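Local coordinates for Ifi204 (Mus musculus domesticus, PDB 5YZW), which probably senses foreign DNA in innate immunity, binding it through tandem OB folds of a HIN domain of the interferon-inducible PYHIN family, at residues Leu98-Arg101 with Ala102-Pro106; Ile108-Leu111 with Phe112-Arg116. One frame throughout, in Å; residues are numbered along the deposited sequence.

In the fold
Contacts 1 and 2 follow one another along the chain, on helix 96-103 and helix 108-112. Their centres lie about 17 Å apart. Both belong to the segment that joins the two beta sheets of the HIN domain, which is built from two OB folds in tandem. Contact 1 rests on strands 11-25 and 43-48 of the first sheet. Contact 2 rests on strands 119-132 and 145-151 of the second. The residues between the helices bridge the two: CB of Pro106, at the end of contact 1, packs at 3.8 Å from CD2 of Leu111 in contact 2. The linker therefore packs against both OB folds of this DNA-recognition domain.

Contact 1: residues Leu98-Arg101 with Ala102-Pro106; sequences LRQR and ANATP
The last turn of helix 96-103 and the chain leaving it form this contact, in which Leu98, Arg99 and Gln100 meet Ala102, Asn103 and Ala104. Ala102 N donates to Leu98 O at 2.9 Å in an i to i+4 bond. The N-H...O angle is 141°. One residue on, the pattern weakens. Asn103 N lies 3.1 Å from both Arg99 O and Gln100 O, and both bonds are weak. Its N-H is shared between the carbonyls four and three residues back. Gln100 O also has Ala104 N near it, but the angle is too poor for a hydrogen bond. At Ala104 the backbone is extended and leads on to Thr105 and Pro106.

The helix belongs to the linker between the two OB folds of the HIN domain. Its apolar side faces the first fold. Leu98 and Ala102 touch Phe43 there, and Ala102 also meets Leu16. The methyl of Ala102 is buried. Its CB lies 3.4 Å from Leu98 O.

On the exposed side, Gln100 reaches along the helix to Ala104. Its CG is anti to the backbone N (chi1 -173°), and a bend at chi2 turns the amide toward the C-terminal end. Its oxygen does the touching: OE1 comes to 3.4 Å from Ala104 CA and 3.7 Å from Ala104 CB. These are van der Waals contacts. The same methyl also meets the backbone, with Ala104 CB 3.4 Å from Gln100 O. Arg99 turns away from this pairing; its NE bonds to Ile94 O. Beyond the turn, Thr105 OG1 bonds to Glu123 N of the second OB fold.

Contact 2: residues Ile108-Leu111 with Phe112-Arg116; sequences ISYL and FSQAR
Tyr110 and Gln114 stack across the C-terminal end of helix 108-112, where the chain turns toward strand 119-132. Gln114 CB lies 3.6 Å from Leu111 O. The next atom, CG, sits 3.4 Å from Tyr110 O and also meets Tyr110 CE2. A bend at chi2 (-56°) then brings the amide alongside the hydroxyl end of the tyrosine. CD rests near Tyr110 CZ, OE1 is 3.5 Å from that same CZ, and NE2 lies 3.6 Å from Tyr110 OH. Ring and amide planes are only 15° apart.

Tyr110 O accepts two bonds from Ser113, one from OG at 2.8 Å and one from N. Gln114 N bonds to Leu111 O, with an N-H...O angle of 160°. On another side of the turn, Ile108 O lies over the centre of the Phe112 ring, 3.6 Å above its plane, and Ile108 CG2 touches CZ. Phe112 also meets Trp180, while Ile108 and Leu111 pack on Tyr124 and Met147 of the second OB fold. The turn thus closes on main-chain carbonyls, and the near-parallel amide and ring probably add van der Waals contact beside those polar bonds.

Contact 1: residues Leu98-Arg101 with Ala102-Pro106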
loop_
_atom_site.group_PDB
_atom_site.type_symbol
_atom_site.label_atom_id
_atom_site.label_comp_id
_atom_site.label_asym_id
_atom_site.label_seq_id
_atom_site.Cartn_x
_atom_site.Cartn_y
_atom_site.Cartn_z
ATOM N N LEU A 98 8.862 8.938 -13.340
ATOM C CA LEU A 98 8.968 7.932 -12.287
ATOM C C LEU A 98 8.016 8.239 -11.141
ATOM O O LEU A 98 7.442 7.319 -10.540
ATOM C CB LEU A 98 10.408 7.833 -11.781
ATOM C CG LEU A 98 10.630 6.845 -10.634
ATOM C CD1 LEU A 98 10.175 5.441 -11.005
ATOM C CD2 LEU A 98 12.083 6.833 -10.227
ATOM N N ARG A 99 7.822 9.527 -10.837
ATOM C CA ARG A 99 6.867 9.920 -9.806
ATOM C C ARG A 99 5.467 9.436 -10.145
ATOM O O ARG A 99 4.800 8.803 -9.317
ATOM C CB ARG A 99 6.873 11.437 -9.628
ATOM C CG ARG A 99 8.104 11.972 -8.923
ATOM C CD ARG A 99 8.006 13.462 -8.647
ATOM N NE ARG A 99 9.180 13.948 -7.927
ATOM C CZ ARG A 99 9.274 14.005 -6.602
ATOM N NH1 ARG A 99 8.258 13.605 -5.844
ATOM N NH2 ARG A 99 10.383 14.463 -6.033
ATOM N N GLN A 100 4.996 9.722 -11.360
ATOM C CA GLN A 100 3.631 9.319 -11.669
ATOM C C GLN A 100 3.527 7.808 -11.808
ATOM O O GLN A 100 2.521 7.220 -11.396
ATOM C CB GLN A 100 3.121 10.020 -12.930
ATOM C CG GLN A 100 1.616 9.785 -13.251
ATOM C CD GLN A 100 0.707 9.629 -12.010
ATOM O OE1 GLN A 100 0.282 8.526 -11.664
ATOM N NE2 GLN A 100 0.425 10.740 -11.343
ATOM N N ARG A 101 4.557 7.154 -12.346
ATOM C CA ARG A 101 4.545 5.697 -12.338
ATOM C C ARG A 101 4.403 5.169 -10.911
ATOM O O ARG A 101 3.682 4.194 -10.667
ATOM C CB ARG A 101 5.803 5.151 -13.014
ATOM C CG ARG A 101 5.593 3.796 -13.665
ATOM C CD ARG A 101 6.622 3.499 -14.734
ATOM N NE ARG A 101 7.818 2.908 -14.145
ATOM C CZ ARG A 101 9.001 3.514 -14.093
ATOM N NH1 ARG A 101 9.150 4.729 -14.613
ATOM N NH2 ARG A 101 10.042 2.900 -13.531
ATOM N N ALA A 102 5.036 5.837 -9.944
ATOM C CA ALA A 102 4.980 5.357 -8.567
ATOM C C ALA A 102 3.601 5.537 -7.949
ATOM O O ALA A 102 3.224 4.764 -7.063
ATOM C CB ALA A 102 6.012 6.078 -7.709
ATOM N N ASN A 103 2.850 6.550 -8.379
ATOM C CA ASN A 103 1.566 6.886 -7.780
ATOM C C ASN A 103 0.383 6.463 -8.652
ATOM O O ASN A 103 -0.754 6.872 -8.395
ATOM C CB ASN A 103 1.529 8.394 -7.492
ATOM C CG ASN A 103 0.327 8.812 -6.662
ATOM O OD1 ASN A 103 -0.591 9.466 -7.162
ATOM N ND2 ASN A 103 0.319 8.423 -5.393
ATOM N N ALA A 104 0.609 5.644 -9.671
ATOM C CA ALA A 104 -0.460 5.337 -10.607
ATOM C C ALA A 104 -1.394 4.284 -10.032
ATOM O O ALA A 104 -0.967 3.365 -9.324
ATOM C CB ALA A 104 0.109 4.859 -11.942
ATOM N N THR A 105 -2.672 4.434 -10.329
ATOM C CA THR A 105 -3.679 3.437 -10.011
ATOM C C THR A 105 -3.864 2.509 -11.202
ATOM O O THR A 105 -4.100 2.988 -12.320
ATOM C CB THR A 105 -5.002 4.107 -9.657
ATOM O OG1 THR A 105 -4.943 4.624 -8.318
ATOM C CG2 THR A 105 -6.145 3.113 -9.755
ATOM N N PRO A 106 -3.737 1.193 -11.029
ATOM C CA PRO A 106 -3.937 0.283 -12.163
ATOM C C PRO A 106 -5.376 0.349 -12.663
ATOM O O PRO A 106 -6.319 0.455 -11.874
ATOM C CB PRO A 106 -3.610 -1.105 -11.582
ATOM C CG PRO A 106 -3.077 -0.875 -10.204
ATOM C CD PRO A 106 -3.508 0.482 -9.764
#

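Contact 2: residues Ile108-Leu111 with Phe112-Arg116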
loop_
_atom_site.group_PDB
_atom_site.type_symbol
_atom_site.label_atom_id
_atom_site.label_comp_id
_atom_site.label_asym_id
_atom_site.label_seq_id
_atom_site.Cartn_x
_atom_site.Cartn_y
_atom_site.Cartn_z
ATOM N N ILE A 108 -8.811 -1.147 -14.005
ATOM C CA ILE A 108 -9.487 -2.392 -13.644
ATOM C C ILE A 108 -9.277 -3.456 -14.714
ATOM O O ILE A 108 -9.002 -4.623 -14.401
ATOM C CB ILE A 108 -10.981 -2.118 -13.382
ATOM C CG1 ILE A 108 -11.133 -1.283 -12.105
ATOM C CG2 ILE A 108 -11.788 -3.419 -13.325
ATOM C CD1 ILE A 108 -12.503 -1.336 -11.487
ATOM N N SER A 109 -9.375 -3.071 -15.993
ATOM C CA SER A 109 -9.164 -4.033 -17.070
ATOM C C SER A 109 -7.772 -4.634 -16.994
ATOM O O SER A 109 -7.581 -5.816 -17.297
ATOM C CB SER A 109 -9.376 -3.374 -18.435
ATOM O OG SER A 109 -8.575 -2.212 -18.575
ATOM N N TYR A 110 -6.786 -3.834 -16.582
ATOM C CA TYR A 110 -5.426 -4.344 -16.462
ATOM C C TYR A 110 -5.300 -5.337 -15.316
ATOM O O TYR A 110 -4.492 -6.271 -15.391
ATOM C CB TYR A 110 -4.442 -3.188 -16.271
ATOM C CG TYR A 110 -3.024 -3.630 -16.046
ATOM C CD1 TYR A 110 -2.238 -4.074 -17.101
ATOM C CD2 TYR A 110 -2.469 -3.611 -14.783
ATOM C CE1 TYR A 110 -0.935 -4.483 -16.895
ATOM C CE2 TYR A 110 -1.169 -4.020 -14.569
ATOM C CZ TYR A 110 -0.406 -4.454 -15.626
ATOM O OH TYR A 110 0.898 -4.859 -15.410
ATOM N N LEU A 111 -6.083 -5.150 -14.250
ATOM C CA LEU A 111 -6.062 -6.101 -13.146
ATOM C C LEU A 111 -6.573 -7.467 -13.580
ATOM O O LEU A 111 -6.123 -8.489 -13.048
ATOM C CB LEU A 111 -6.893 -5.581 -11.984
ATOM C CG LEU A 111 -6.313 -4.400 -11.223
ATOM C CD1 LEU A 111 -7.103 -4.182 -9.948
ATOM C CD2 LEU A 111 -4.848 -4.654 -10.901
ATOM N N PHE A 112 -7.491 -7.509 -14.552
ATOM C CA PHE A 112 -8.021 -8.790 -15.012
ATOM C C PHE A 112 -6.939 -9.654 -15.648
ATOM O O PHE A 112 -7.054 -10.884 -15.653
ATOM C CB PHE A 112 -9.166 -8.565 -15.999
ATOM C CG PHE A 112 -10.364 -7.884 -15.401
ATOM C CD1 PHE A 112 -10.584 -7.906 -14.035
ATOM C CD2 PHE A 112 -11.283 -7.232 -16.210
ATOM C CE1 PHE A 112 -11.693 -7.287 -13.481
ATOM C CE2 PHE A 112 -12.400 -6.610 -15.659
ATOM C CZ PHE A 112 -12.603 -6.639 -14.296
ATOM N N SER A 113 -5.886 -9.036 -16.188
ATOM C CA SER A 113 -4.799 -9.780 -16.812
ATOM C C SER A 113 -3.735 -10.235 -15.818
ATOM O O SER A 113 -2.850 -11.012 -16.200
ATOM C CB SER A 113 -4.143 -8.932 -17.910
ATOM O OG SER A 113 -3.379 -7.874 -17.354
ATOM N N GLN A 114 -3.805 -9.801 -14.561
ATOM C CA GLN A 114 -2.748 -10.068 -13.597
ATOM C C GLN A 114 -3.000 -11.359 -12.811
ATOM O O GLN A 114 -4.125 -11.864 -12.724
ATOM C CB GLN A 114 -2.601 -8.889 -12.629
ATOM C CG GLN A 114 -2.156 -7.592 -13.290
ATOM C CD GLN A 114 -0.853 -7.751 -14.059
ATOM O OE1 GLN A 114 -0.854 -7.880 -15.286
ATOM N NE2 GLN A 114 0.264 -7.754 -13.337
ATOM N N ALA A 115 -1.929 -11.862 -12.196
ATOM C CA ALA A 115 -1.981 -13.137 -11.497
ATOM C C ALA A 115 -2.795 -13.026 -10.213
ATOM O O ALA A 115 -2.648 -12.072 -9.445
ATOM C CB ALA A 115 -0.567 -13.624 -11.181
ATOM N N ARG A 116 -3.668 -14.002 -9.992
ATOM C CA ARG A 116 -4.473 -14.023 -8.777
ATOM C C ARG A 116 -3.561 -14.205 -7.569
ATOM O O ARG A 116 -2.688 -15.078 -7.567
ATOM C CB ARG A 116 -5.510 -15.145 -8.844
ATOM C CG ARG A 116 -6.699 -14.833 -9.744
ATOM C CD ARG A 116 -6.573 -15.463 -11.131
ATOM N NE ARG A 116 -7.875 -15.903 -11.629
ATOM C CZ ARG A 116 -8.071 -16.538 -12.781
ATOM N NH1 ARG A 116 -7.046 -16.807 -13.578
ATOM N NH2 ARG A 116 -9.299 -16.903 -13.141
#